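Local coordinates for protein salicylaldehyde dehydrogenase NahF (Pseudomonas putida, PDB 4JZ6) that probably oxidises salicylaldehyde to salicylate with NAD+ as electron acceptor, a step of naphthalene degradation, at residues Thr151-Val156 and Glu482-Lys487; Leu85-Asp90 and Gln206-Pro211; Leu160-Trp165 and Val187-Glu192; Arg239-Thr244 and Lys262-Glu267. One frame throughout, in Å; residues are numbered along the deposited sequence.

In the fold
Three of the four contacts are strand pairings, and two share one sheet: strand 159-162 of interaction 3 lies beside strand 240-244 of interaction 4, with centres 12 Å apart and a bond from Asn-242 ND2 to Ser-161 OG of 2.8 Å. Interaction 4 holds the predicted active-site Glu-267 and, at its other end, three residues lining a salicylaldehyde site. Pro-164 of interaction 3 comes within about 8 Å of Glu-267, side chain to side chain. Interaction 1, its centre 15 Å from that of interaction 4, is tied to it by the salt bridge Glu-485 OE2 to Arg-239 NH2. Interaction 2 packs helices well away, its centre 24 Å from that of interaction 4.

Interaction 1: Thr151-Val156 and Glu482-Lys487; sequences TLRQPV and EFTELK. With EDO (1,2-ethanediol), chain H.
Leu-152 and Gln-154 form antiparallel hydrogen-bonded pairs with Lys-487 and Glu-485, the two strand axes lying 4.6 Å apart at 159°, with Arg-153 and Leu-486 as the non-hydrogen-bonded pair between them. On the face of Arg-153, the guanidinium is covered by Leu-486 CD1, 4.0 Å above its plane and over its centre. Its NH1 also reaches Thr-484 OG1 at 2.8 Å, a bent bond with the oxygen tilted 19° from the guanidinium plane; Asp-481 takes the same NH1 in a salt bridge. On the other face Lys-487 NZ meets a lone pair of Gln-154 OE1 at 2.9 Å. The lysine leaves its backbone extended and turns at chi3 (-69°), which carries NZ over to the amide. OE1 accepts a second bond from O2 of an ethanediol, 2.8 Å away. Beyond the strands, Val-156 CG2 lies 3.5 Å from Thr-484 C. This pairing belongs to the three-stranded antiparallel sheet that meets the second subunit: Lys-487 NZ donates to Gly-440 O and Ile-443 O of the second subunit, and Gln-154 NE2 to Met-441 O of that subunit. With three carbonyl-type oxygens around it, the buried ammonium is probably stabilised without a carboxylate, and the Gln-154 amide is fixed in its flip.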
loop_
_atom_site.group_PDB
_atom_site.type_symbol
_atom_site.label_atom_id
_atom_site.label_comp_id
_atom_site.label_asym_id
_atom_site.label_seq_id
_atom_site.Cartn_x
_atom_site.Cartn_y
_atom_site.Cartn_z
ATOM N N THR A 151 3.665 -9.920 16.872
ATOM C CA THR A 151 3.207 -8.752 16.138
ATOM C C THR A 151 1.991 -8.163 16.820
ATOM O O THR A 151 1.166 -8.888 17.373
ATOM C CB THR A 151 2.811 -9.091 14.711
ATOM O OG1 THR A 151 1.785 -10.092 14.729
ATOM C CG2 THR A 151 4.012 -9.601 13.945
ATOM N N LEU A 152 1.889 -6.840 16.785
ATOM C CA LEU A 152 0.731 -6.152 17.334
ATOM C C LEU A 152 0.056 -5.358 16.228
ATOM O O LEU A 152 0.729 -4.814 15.345
ATOM C CB LEU A 152 1.147 -5.203 18.460
ATOM C CG LEU A 152 1.887 -5.774 19.669
ATOM C CD1 LEU A 152 2.132 -4.684 20.709
ATOM C CD2 LEU A 152 1.100 -6.915 20.273
ATOM N N ARG A 153 -1.273 -5.307 16.261
ATOM C CA ARG A 153 -2.006 -4.400 15.386
ATOM C C ARG A 153 -2.631 -3.280 16.201
ATOM O O ARG A 153 -3.544 -3.504 16.994
ATOM C CB ARG A 153 -3.041 -5.149 14.556
ATOM C CG ARG A 153 -2.403 -6.035 13.500
ATOM C CD ARG A 153 -3.391 -6.426 12.430
ATOM N NE ARG A 153 -2.739 -7.133 11.335
ATOM C CZ ARG A 153 -2.131 -6.530 10.318
ATOM N NH1 ARG A 153 -2.081 -5.199 10.253
ATOM N NH2 ARG A 153 -1.567 -7.262 9.365
ATOM N N GLN A 154 -2.109 -2.072 16.005
ATOM C CA GLN A 154 -2.480 -0.909 16.810
ATOM C C GLN A 154 -3.121 0.159 15.936
ATOM O O GLN A 154 -3.073 0.060 14.709
ATOM C CB GLN A 154 -1.233 -0.338 17.483
ATOM C CG GLN A 154 -0.540 -1.296 18.429
ATOM C CD GLN A 154 0.731 -0.696 18.995
ATOM O OE1 GLN A 154 1.671 -0.404 18.251
ATOM N NE2 GLN A 154 0.759 -0.480 20.313
ATOM N N PRO A 155 -3.736 1.179 16.557
ATOM C CA PRO A 155 -4.330 2.246 15.739
ATOM C C PRO A 155 -3.261 3.064 15.021
ATOM O O PRO A 155 -2.109 3.083 15.461
ATOM C CB PRO A 155 -5.050 3.121 16.771
ATOM C CG PRO A 155 -5.291 2.220 17.937
ATOM C CD PRO A 155 -4.110 1.302 17.980
ATOM N N VAL A 156 -3.648 3.743 13.947
ATOM C CA VAL A 156 -2.717 4.531 13.150
ATOM C C VAL A 156 -2.704 5.997 13.571
ATOM O O VAL A 156 -1.648 6.573 13.829
ATOM C CB VAL A 156 -3.075 4.442 11.648
ATOM C CG1 VAL A 156 -2.219 5.391 10.831
ATOM C CG2 VAL A 156 -2.929 3.010 11.151
ATOM N N GLU A 482 -5.274 -1.951 6.492
ATOM C CA GLU A 482 -5.334 -0.607 5.936
ATOM C C GLU A 482 -5.348 0.456 7.021
ATOM O O GLU A 482 -4.875 1.573 6.815
ATOM C CB GLU A 482 -6.570 -0.455 5.059
ATOM C CG GLU A 482 -6.636 -1.461 3.951
ATOM C CD GLU A 482 -5.650 -1.153 2.849
ATOM O OE1 GLU A 482 -5.030 -0.065 2.897
ATOM O OE2 GLU A 482 -5.504 -1.995 1.934
ATOM N N PHE A 483 -5.893 0.108 8.180
ATOM C CA PHE A 483 -6.073 1.090 9.241
ATOM C C PHE A 483 -5.451 0.635 10.551
ATOM O O PHE A 483 -5.942 0.970 11.629
ATOM C CB PHE A 483 -7.555 1.404 9.429
ATOM C CG PHE A 483 -8.245 1.818 8.162
ATOM C CD1 PHE A 483 -7.854 2.967 7.489
ATOM C CD2 PHE A 483 -9.280 1.055 7.638
ATOM C CE1 PHE A 483 -8.483 3.347 6.319
ATOM C CE2 PHE A 483 -9.918 1.432 6.468
ATOM C CZ PHE A 483 -9.518 2.578 5.806
ATOM N N THR A 484 -4.369 -0.131 10.453
ATOM C CA THR A 484 -3.620 -0.524 11.636
ATOM C C THR A 484 -2.130 -0.361 11.422
ATOM O O THR A 484 -1.639 -0.410 10.290
ATOM C CB THR A 484 -3.900 -1.988 12.058
ATOM O OG1 THR A 484 -3.569 -2.887 10.984
ATOM C CG2 THR A 484 -5.365 -2.163 12.459
ATOM N N GLU A 485 -1.417 -0.141 12.521
ATOM C CA GLU A 485 0.030 -0.257 12.516
ATOM C C GLU A 485 0.343 -1.697 12.859
ATOM O O GLU A 485 -0.203 -2.234 13.828
ATOM C CB GLU A 485 0.672 0.656 13.566
ATOM C CG GLU A 485 0.506 2.147 13.329
ATOM C CD GLU A 485 1.151 2.619 12.034
ATOM O OE1 GLU A 485 1.846 1.815 11.365
ATOM O OE2 GLU A 485 0.958 3.808 11.688
ATOM N N LEU A 486 1.193 -2.328 12.055
ATOM C CA LEU A 486 1.694 -3.656 12.382
ATOM C C LEU A 486 3.070 -3.499 13.005
ATOM O O LEU A 486 4.001 -3.021 12.364
ATOM C CB LEU A 486 1.764 -4.552 11.141
ATOM C CG LEU A 486 2.332 -5.953 11.384
ATOM C CD1 LEU A 486 1.394 -6.776 12.249
ATOM C CD2 LEU A 486 2.602 -6.657 10.066
ATOM N N LYS A 487 3.189 -3.890 14.265
ATOM C CA LYS A 487 4.431 -3.709 14.995
ATOM C C LYS A 487 5.036 -5.053 15.387
ATOM O O LYS A 487 4.346 -5.931 15.902
ATOM C CB LYS A 487 4.189 -2.851 16.235
ATOM C CG LYS A 487 5.408 -2.699 17.124
ATOM C CD LYS A 487 5.072 -1.890 18.364
ATOM C CE LYS A 487 4.804 -0.426 18.025
ATOM N NZ LYS A 487 4.347 0.350 19.221
HETATM C C1 EDO H . 0.333 3.938 18.075
HETATM O O1 EDO H . -0.769 3.079 18.396
HETATM C C2 EDO H . 1.651 3.176 18.189
HETATM O O2 EDO H . 1.764 2.210 17.135
#

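Interaction 2: Leu85-Asp90 and Gln206-Pro211; sequences LLKVAD and QEAGLP
Lys-87 lies against Ala-208 for most of its length, while the neighbouring Val-88 fills in beside the same alanine. From the lysine backbone, CB is 3.9 Å from Ala-208 CB. CG, placed opposite the backbone N by a chi1 of -168°, comes to 3.8 Å from Ala-208 CA. The chain then runs on extended, and CD passes 3.2 Å from Ala-208 O. CE is 4.0 Å from both Ala-208 O and Glu-207 O, and NZ ends 4.1 Å from Ala-208 O, too far for a hydrogen bond. The contact is therefore made by the methylenes.

Deeper in, Val-88 CG2 touches Ala-208 CB at 3.5 Å and Leu-210 CD2 at 3.9 Å, the valine and leucine side chains crossing at about a right angle. The small alanine lets the backbones come close, with Val-88 CA and Ala-208 CA 5.0 Å apart. Helix 195-208 stops here in a Schellman motif: Gly-209 takes a positive phi of 102°, and the chain turns so that Leu-210 packs back against Val-205 of that helix and Leu-180 of helix 170-181. Phe-125 of helix 111-130 also packs on Val-88.

No hydrogen bond crosses between the two segments, so what joins helix 78-94 to this helix end is apolar packing, edged by an exposed lysine whose positive charge probably interacts favourably with the carbonyl-rich C-terminus at long range.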
loop_
_atom_site.group_PDB
_atom_site.type_symbol
_atom_site.label_atom_id
_atom_site.label_comp_id
_atom_site.label_asym_id
_atom_site.label_seq_id
_atom_site.Cartn_x
_atom_site.Cartn_y
_atom_site.Cartn_z
ATOM N N LEU A 85 -20.341 1.058 17.422
ATOM C CA LEU A 85 -20.541 0.826 15.997
ATOM C C LEU A 85 -21.866 0.124 15.723
ATOM O O LEU A 85 -22.580 0.470 14.783
ATOM C CB LEU A 85 -19.384 0.018 15.408
ATOM C CG LEU A 85 -18.210 0.789 14.806
ATOM C CD1 LEU A 85 -18.362 2.287 15.028
ATOM C CD2 LEU A 85 -16.905 0.273 15.378
ATOM N N LEU A 86 -22.181 -0.868 16.546
ATOM C CA LEU A 86 -23.453 -1.564 16.454
ATOM C C LEU A 86 -24.601 -0.555 16.520
ATOM O O LEU A 86 -25.563 -0.635 15.751
ATOM C CB LEU A 86 -23.565 -2.577 17.595
ATOM C CG LEU A 86 -23.627 -4.073 17.267
ATOM C CD1 LEU A 86 -23.176 -4.367 15.845
ATOM C CD2 LEU A 86 -22.814 -4.866 18.277
ATOM N N LYS A 87 -24.474 0.408 17.429
ATOM C CA LYS A 87 -25.476 1.449 17.586
ATOM C C LYS A 87 -25.625 2.320 16.335
ATOM O O LYS A 87 -26.750 2.685 15.967
ATOM C CB LYS A 87 -25.185 2.320 18.812
ATOM C CG LYS A 87 -26.348 3.242 19.177
ATOM C CD LYS A 87 -26.198 3.844 20.561
ATOM C CE LYS A 87 -27.451 4.619 20.954
ATOM N NZ LYS A 87 -27.302 5.275 22.289
ATOM N N VAL A 88 -24.504 2.655 15.694
ATOM C CA VAL A 88 -24.546 3.424 14.449
ATOM C C VAL A 88 -25.465 2.736 13.452
ATOM O O VAL A 88 -26.345 3.369 12.869
ATOM C CB VAL A 88 -23.161 3.574 13.792
ATOM C CG1 VAL A 88 -23.281 4.369 12.503
ATOM C CG2 VAL A 88 -22.192 4.249 14.727
ATOM N N ALA A 89 -25.263 1.432 13.281
ATOM C CA ALA A 89 -26.089 0.639 12.376
ATOM C C ALA A 89 -27.561 0.738 12.744
ATOM O O ALA A 89 -28.401 0.971 11.876
ATOM C CB ALA A 89 -25.642 -0.809 12.366
ATOM N N ASP A 90 -27.874 0.570 14.026
ATOM C CA ASP A 90 -29.255 0.691 14.488
ATOM C C ASP A 90 -29.827 2.059 14.139
ATOM O O ASP A 90 -30.962 2.171 13.661
ATOM C CB ASP A 90 -29.339 0.489 16.003
ATOM C CG ASP A 90 -29.067 -0.942 16.423
ATOM O OD1 ASP A 90 -29.218 -1.852 15.581
ATOM O OD2 ASP A 90 -28.719 -1.151 17.606
ATOM N N GLN A 206 -23.090 10.587 15.122
ATOM C CA GLN A 206 -23.190 11.450 16.295
ATOM C C GLN A 206 -24.190 10.899 17.307
ATOM O O GLN A 206 -23.905 10.844 18.503
ATOM C CB GLN A 206 -23.579 12.881 15.910
ATOM C CG GLN A 206 -23.676 13.825 17.113
ATOM C CD GLN A 206 -24.271 15.189 16.771
ATOM O OE1 GLN A 206 -24.840 15.382 15.693
ATOM N NE2 GLN A 206 -24.143 16.142 17.695
ATOM N N GLU A 207 -25.351 10.475 16.817
ATOM C CA GLU A 207 -26.424 9.996 17.686
ATOM C C GLU A 207 -26.171 8.606 18.272
ATOM O O GLU A 207 -26.861 8.190 19.206
ATOM C CB GLU A 207 -27.767 10.028 16.952
ATOM C CG GLU A 207 -28.117 11.403 16.425
ATOM C CD GLU A 207 -29.500 11.473 15.821
ATOM O OE1 GLU A 207 -30.147 10.413 15.702
ATOM O OE2 GLU A 207 -29.944 12.588 15.470
ATOM N N ALA A 208 -25.196 7.886 17.723
ATOM C CA ALA A 208 -24.795 6.607 18.299
ATOM C C ALA A 208 -23.923 6.846 19.523
ATOM O O ALA A 208 -23.733 5.951 20.353
ATOM C CB ALA A 208 -24.064 5.767 17.286
ATOM N N GLY A 209 -23.385 8.058 19.627
ATOM C CA GLY A 209 -22.665 8.463 20.816
ATOM C C GLY A 209 -21.153 8.433 20.714
ATOM O O GLY A 209 -20.465 8.335 21.733
ATOM N N LEU A 210 -20.632 8.525 19.494
ATOM C CA LEU A 210 -19.188 8.569 19.285
ATOM C C LEU A 210 -18.588 9.786 19.970
ATOM O O LEU A 210 -19.152 10.880 19.907
ATOM C CB LEU A 210 -18.851 8.601 17.791
ATOM C CG LEU A 210 -18.582 7.267 17.082
ATOM C CD1 LEU A 210 -17.439 6.533 17.764
ATOM C CD2 LEU A 210 -19.823 6.388 17.020
ATOM N N PRO A 211 -17.447 9.596 20.645
ATOM C CA PRO A 211 -16.757 10.691 21.336
ATOM C C PRO A 211 -16.452 11.861 20.402
ATOM O O PRO A 211 -16.281 11.667 19.196
ATOM C CB PRO A 211 -15.462 10.035 21.818
ATOM C CG PRO A 211 -15.820 8.586 21.983
ATOM C CD PRO A 211 -16.807 8.289 20.890
#

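Interaction 3: Leu160-Trp165 and Val187-Glu192; sequences LSIVPW and VFKGSE
Val-163 CG2 sits 3.5 Å from Phe-188 CE1, approaching the ring obliquely, while Ser-161 O lies in the ring plane at its edge, 3.8 Å from CD1. The same carbonyl oxygen accepts Lys-189 N at 2.8 Å, close to the C=O axis. Ser-161 N to Val-187 O and Val-163 N to Lys-189 O, both 3.0 Å, complete the backbone ladder. On the opposite face of the sheet Ile-162 CG1 rests on Lys-189 CB at 3.9 Å. The lysine bends at chi2 (70°) and chi4 (54°), and this curl returns NZ to the carbonyl oxygen of Gly-190, 2.8 Å away.

The strands run parallel, 17° apart, as the two arms of a beta-alpha-beta crossover through helix 170-181, part of the Rossmann-like NAD-binding domain of aldehyde dehydrogenases. Leu-171 and Ala-175 of that helix cover Val-163, and Ala-172 covers Phe-188. A leucine in place of Phe-188 would probably open a gap beside Val-163 and take from His-198 its edge-to-face partner. Past the strand ends Ser-191 OG comes near Trp-165 CB at 3.3 Å; this hydroxyl is hydrogen-bonded to Phe-193 N, and the Phe-193 ring meets the indole of Trp-165 edge-to-face. Farther back, Ser-161 OG is held by Asn-242 ND2 and Ala-175 O, while His-198 ND1 bonds to Ser-191 N.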
loop_
_atom_site.group_PDB
_atom_site.type_symbol
_atom_site.label_atom_id
_atom_site.label_comp_id
_atom_site.label_asym_id
_atom_site.label_seq_id
_atom_site.Cartn_x
_atom_site.Cartn_y
_atom_site.Cartn_z
ATOM N N LEU A 160 -7.581 10.372 6.637
ATOM C CA LEU A 160 -8.323 11.194 5.689
ATOM C C LEU A 160 -9.169 10.319 4.764
ATOM O O LEU A 160 -8.625 9.566 3.951
ATOM C CB LEU A 160 -7.372 12.047 4.854
ATOM C CG LEU A 160 -8.038 12.833 3.728
ATOM C CD1 LEU A 160 -9.074 13.784 4.307
ATOM C CD2 LEU A 160 -6.997 13.588 2.920
ATOM N N SER A 161 -10.493 10.421 4.893
ATOM C CA SER A 161 -11.417 9.631 4.078
ATOM C C SER A 161 -12.163 10.507 3.080
ATOM O O SER A 161 -13.008 11.319 3.466
ATOM C CB SER A 161 -12.437 8.906 4.958
ATOM O OG SER A 161 -11.806 7.995 5.838
ATOM N N ILE A 162 -11.860 10.335 1.796
ATOM C CA ILE A 162 -12.540 11.094 0.755
ATOM C C ILE A 162 -13.565 10.217 0.035
ATOM O O ILE A 162 -13.231 9.151 -0.484
ATOM C CB ILE A 162 -11.536 11.709 -0.221
ATOM C CG1 ILE A 162 -10.648 12.708 0.528
ATOM C CG2 ILE A 162 -12.257 12.398 -1.369
ATOM C CD1 ILE A 162 -9.489 13.259 -0.296
ATOM N N VAL A 163 -14.816 10.671 0.024
ATOM C CA VAL A 163 -15.942 9.840 -0.394
ATOM C C VAL A 163 -16.777 10.509 -1.477
ATOM O O VAL A 163 -17.152 11.672 -1.329
ATOM C CB VAL A 163 -16.856 9.538 0.803
ATOM C CG1 VAL A 163 -18.026 8.664 0.383
ATOM C CG2 VAL A 163 -16.061 8.875 1.904
ATOM N N PRO A 164 -17.074 9.774 -2.569
ATOM C CA PRO A 164 -17.853 10.307 -3.691
ATOM C C PRO A 164 -19.357 10.240 -3.427
ATOM O O PRO A 164 -19.768 10.053 -2.280
ATOM C CB PRO A 164 -17.483 9.366 -4.832
ATOM C CG PRO A 164 -17.288 8.064 -4.150
ATOM C CD PRO A 164 -16.642 8.387 -2.826
ATOM N N TRP A 165 -20.158 10.358 -4.485
ATOM C CA TRP A 165 -21.597 10.583 -4.364
ATOM C C TRP A 165 -22.469 9.395 -4.800
ATOM O O TRP A 165 -23.671 9.385 -4.538
ATOM C CB TRP A 165 -21.965 11.793 -5.218
ATOM C CG TRP A 165 -21.397 11.647 -6.586
ATOM C CD1 TRP A 165 -20.187 12.104 -7.025
ATOM C CD2 TRP A 165 -21.986 10.943 -7.685
ATOM N NE1 TRP A 165 -19.995 11.742 -8.337
ATOM C CE2 TRP A 165 -21.082 11.028 -8.766
ATOM C CE3 TRP A 165 -23.192 10.259 -7.867
ATOM C CZ2 TRP A 165 -21.351 10.454 -10.007
ATOM C CZ3 TRP A 165 -23.455 9.686 -9.100
ATOM C CH2 TRP A 165 -22.542 9.789 -10.153
ATOM N N VAL A 187 -11.040 12.457 9.380
ATOM C CA VAL A 187 -11.546 13.627 8.685
ATOM C C VAL A 187 -12.262 13.138 7.426
ATOM O O VAL A 187 -11.632 12.644 6.486
ATOM C CB VAL A 187 -10.415 14.602 8.319
ATOM C CG1 VAL A 187 -10.964 15.783 7.535
ATOM C CG2 VAL A 187 -9.704 15.080 9.574
ATOM N N PHE A 188 -13.587 13.260 7.442
ATOM C CA PHE A 188 -14.460 12.775 6.380
ATOM C C PHE A 188 -14.756 13.905 5.401
ATOM O O PHE A 188 -15.443 14.867 5.740
ATOM C CB PHE A 188 -15.751 12.241 7.020
ATOM C CG PHE A 188 -16.870 11.937 6.043
ATOM C CD1 PHE A 188 -16.612 11.554 4.733
ATOM C CD2 PHE A 188 -18.197 12.026 6.460
ATOM C CE1 PHE A 188 -17.654 11.282 3.861
ATOM C CE2 PHE A 188 -19.239 11.746 5.596
ATOM C CZ PHE A 188 -18.971 11.375 4.296
ATOM N N LYS A 189 -14.234 13.785 4.184
ATOM C CA LYS A 189 -14.518 14.749 3.130
ATOM C C LYS A 189 -15.618 14.215 2.229
ATOM O O LYS A 189 -15.420 13.228 1.516
ATOM C CB LYS A 189 -13.267 15.027 2.302
ATOM C CG LYS A 189 -13.516 15.909 1.089
ATOM C CD LYS A 189 -13.839 17.339 1.489
ATOM C CE LYS A 189 -14.104 18.217 0.262
ATOM N NZ LYS A 189 -15.167 17.672 -0.647
ATOM N N GLY A 190 -16.774 14.874 2.268
ATOM C CA GLY A 190 -17.942 14.431 1.530
ATOM C C GLY A 190 -17.991 14.948 0.105
ATOM O O GLY A 190 -17.060 15.614 -0.357
ATOM N N SER A 191 -19.085 14.643 -0.590
ATOM C CA SER A 191 -19.217 14.999 -1.998
ATOM C C SER A 191 -20.060 16.243 -2.218
ATOM O O SER A 191 -21.048 16.477 -1.514
ATOM C CB SER A 191 -19.824 13.848 -2.788
ATOM O OG SER A 191 -20.153 14.282 -4.094
ATOM N N GLU A 192 -19.677 17.024 -3.221
ATOM C CA GLU A 192 -20.396 18.246 -3.538
ATOM C C GLU A 192 -21.809 17.953 -4.042
ATOM O O GLU A 192 -22.695 18.809 -3.956
ATOM C CB GLU A 192 -19.624 19.070 -4.571
ATOM C CG GLU A 192 -19.516 18.428 -5.938
ATOM C CD GLU A 192 -18.167 17.791 -6.188
ATOM O OE1 GLU A 192 -17.570 17.239 -5.234
ATOM O OE2 GLU A 192 -17.703 17.851 -7.349
#

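Interaction 4: Arg239-Thr244 and Lys262-Glu267; sequences RRINFT and KRCLLE. With SO4 (sulfate ion), chain D.
Arg-239 and Arg-240 both hold the sulfate ion: Arg-240 NE reaches O4 at 2.6 Å, Arg-240 NH2 reaches O2 at 3.2 Å, and Arg-239 NH2 meets O3 at 2.9 Å. Extended from CG to NE, Arg-240 presents its guanidinium edge to the ion, with sulfur in its plane. A water accepts from Arg-263 N at 2.8 Å and lies beside sulfate O1. Over one face of Arg-240 comes Arg-263 NH1, 3.6 Å from Arg-240 NH1, the planes 28° apart; Asp-481 and Glu-482 hold Arg-263 by salt bridges and probably offset the paired charges. An alanine at Arg-240 would probably leave the sulfate without two of its bonds and Glu-482 O without its donor. Farther along, Thr-244 OG1 lies 3.3 Å from CB of the predicted catalytic Glu-267. These parallel strands, 4.5 Å apart, belong to the beta-alpha-beta unit through helix 247-259, which packs on Ile-241 and Cys-264, while strand 159-162 borders strand 240-244.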
loop_
_atom_site.group_PDB
_atom_site.type_symbol
_atom_site.label_atom_id
_atom_site.label_comp_id
_atom_site.label_asym_id
_atom_site.label_seq_id
_atom_site.Cartn_x
_atom_site.Cartn_y
_atom_site.Cartn_z
ATOM N N ARG A 239 -2.477 10.720 8.868
ATOM C CA ARG A 239 -1.486 9.649 8.768
ATOM C C ARG A 239 -1.634 8.797 7.511
ATOM O O ARG A 239 -0.642 8.457 6.871
ATOM C CB ARG A 239 -1.526 8.767 10.013
ATOM C CG ARG A 239 -1.118 9.491 11.284
ATOM C CD ARG A 239 0.373 9.791 11.291
ATOM N NE ARG A 239 1.169 8.577 11.119
ATOM C CZ ARG A 239 1.485 7.741 12.106
ATOM N NH1 ARG A 239 1.074 7.984 13.348
ATOM N NH2 ARG A 239 2.214 6.660 11.852
ATOM N N ARG A 240 -2.870 8.439 7.171
ATOM C CA ARG A 240 -3.142 7.678 5.955
ATOM C C ARG A 240 -4.359 8.245 5.241
ATOM O O ARG A 240 -5.137 9.006 5.821
ATOM C CB ARG A 240 -3.337 6.186 6.256
ATOM C CG ARG A 240 -2.073 5.477 6.718
ATOM C CD ARG A 240 -2.322 4.018 7.093
ATOM N NE ARG A 240 -1.134 3.420 7.703
ATOM C CZ ARG A 240 -1.035 2.151 8.095
ATOM N NH1 ARG A 240 -2.055 1.315 7.948
ATOM N NH2 ARG A 240 0.099 1.715 8.642
ATOM N N ILE A 241 -4.510 7.885 3.971
ATOM C CA ILE A 241 -5.576 8.429 3.144
ATOM C C ILE A 241 -6.267 7.319 2.364
ATOM O O ILE A 241 -5.604 6.481 1.748
ATOM C CB ILE A 241 -5.025 9.445 2.125
ATOM C CG1 ILE A 241 -4.251 10.552 2.836
ATOM C CG2 ILE A 241 -6.149 10.043 1.303
ATOM C CD1 ILE A 241 -2.837 10.692 2.367
ATOM N N ASN A 242 -7.597 7.302 2.409
ATOM C CA ASN A 242 -8.368 6.482 1.484
ATOM C C ASN A 242 -9.149 7.387 0.538
ATOM O O ASN A 242 -9.786 8.358 0.966
ATOM C CB ASN A 242 -9.291 5.498 2.218
ATOM C CG ASN A 242 -10.316 6.194 3.092
ATOM O OD1 ASN A 242 -11.484 6.310 2.727
ATOM N ND2 ASN A 242 -9.883 6.659 4.251
ATOM N N PHE A 243 -9.063 7.087 -0.753
ATOM C CA PHE A 243 -9.763 7.866 -1.762
ATOM C C PHE A 243 -10.604 6.985 -2.664
ATOM O O PHE A 243 -10.122 5.985 -3.197
ATOM C CB PHE A 243 -8.779 8.648 -2.624
ATOM C CG PHE A 243 -9.438 9.405 -3.741
ATOM C CD1 PHE A 243 -9.940 10.680 -3.525
ATOM C CD2 PHE A 243 -9.565 8.839 -5.003
ATOM C CE1 PHE A 243 -10.553 11.379 -4.546
ATOM C CE2 PHE A 243 -10.175 9.532 -6.033
ATOM C CZ PHE A 243 -10.671 10.803 -5.805
ATOM N N THR A 244 -11.859 7.370 -2.843
ATOM C CA THR A 244 -12.733 6.680 -3.768
ATOM C C THR A 244 -13.230 7.703 -4.776
ATOM O O THR A 244 -13.750 8.757 -4.403
ATOM C CB THR A 244 -13.905 5.990 -3.036
ATOM O OG1 THR A 244 -13.392 4.976 -2.158
ATOM C CG2 THR A 244 -14.860 5.345 -4.034
ATOM N N LYS A 262 2.966 9.095 2.365
ATOM C CA LYS A 262 1.791 8.582 3.063
ATOM C C LYS A 262 1.108 7.480 2.274
ATOM O O LYS A 262 0.959 7.569 1.061
ATOM C CB LYS A 262 0.813 9.712 3.396
ATOM C CG LYS A 262 1.486 10.888 4.080
ATOM C CD LYS A 262 0.582 11.553 5.082
ATOM C CE LYS A 262 1.256 12.768 5.699
ATOM N NZ LYS A 262 0.348 13.473 6.648
ATOM N N ARG A 263 0.707 6.429 2.977
ATOM C CA ARG A 263 0.035 5.299 2.357
ATOM C C ARG A 263 -1.380 5.664 1.929
ATOM O O ARG A 263 -2.102 6.367 2.645
ATOM C CB ARG A 263 0.005 4.108 3.316
ATOM C CG ARG A 263 -0.857 2.939 2.859
ATOM C CD ARG A 263 -0.632 1.749 3.763
ATOM N NE ARG A 263 -1.512 0.624 3.472
ATOM C CZ ARG A 263 -1.517 -0.496 4.188
ATOM N NH1 ARG A 263 -0.682 -0.620 5.216
ATOM N NH2 ARG A 263 -2.339 -1.491 3.878
ATOM N N CYS A 264 -1.770 5.179 0.754
ATOM C CA CYS A 264 -3.105 5.410 0.225
ATOM C C CYS A 264 -3.882 4.125 -0.001
ATOM O O CYS A 264 -3.333 3.118 -0.450
ATOM C CB CYS A 264 -3.027 6.196 -1.081
ATOM S SG CYS A 264 -2.521 7.903 -0.849
ATOM N N LEU A 265 -5.164 4.164 0.336
ATOM C CA LEU A 265 -6.099 3.150 -0.120
ATOM C C LEU A 265 -6.854 3.779 -1.286
ATOM O O LEU A 265 -7.634 4.715 -1.098
ATOM C CB LEU A 265 -7.055 2.755 1.000
ATOM C CG LEU A 265 -7.756 1.402 0.908
ATOM C CD1 LEU A 265 -8.453 1.106 2.224
ATOM C CD2 LEU A 265 -8.751 1.345 -0.241
ATOM N N LEU A 266 -6.601 3.269 -2.488
ATOM C CA LEU A 266 -7.157 3.844 -3.711
ATOM C C LEU A 266 -8.232 2.956 -4.321
ATOM O O LEU A 266 -7.968 1.815 -4.713
ATOM C CB LEU A 266 -6.046 4.098 -4.735
ATOM C CG LEU A 266 -5.516 5.532 -4.819
ATOM C CD1 LEU A 266 -5.740 6.307 -3.514
ATOM C CD2 LEU A 266 -4.050 5.541 -5.230
ATOM N N GLU A 267 -9.442 3.498 -4.403
ATOM C CA GLU A 267 -10.592 2.757 -4.892
ATOM C C GLU A 267 -11.133 3.501 -6.107
ATOM O O GLU A 267 -11.986 4.379 -5.982
ATOM C CB GLU A 267 -11.652 2.671 -3.796
ATOM C CG GLU A 267 -12.543 1.454 -3.885
ATOM C CD GLU A 267 -11.942 0.241 -3.205
ATOM O OE1 GLU A 267 -12.120 -0.878 -3.725
ATOM O OE2 GLU A 267 -11.310 0.403 -2.142
HETATM S S SO4 D . 1.968 4.972 8.530
HETATM O O1 SO4 D . 2.389 4.658 7.166
HETATM O O2 SO4 D . 2.302 3.842 9.389
HETATM O O3 SO4 D . 2.655 6.177 8.998
HETATM O O4 SO4 D . 0.524 5.196 8.549
HETATM O O HOH W 1 1.012 6.564 5.792
#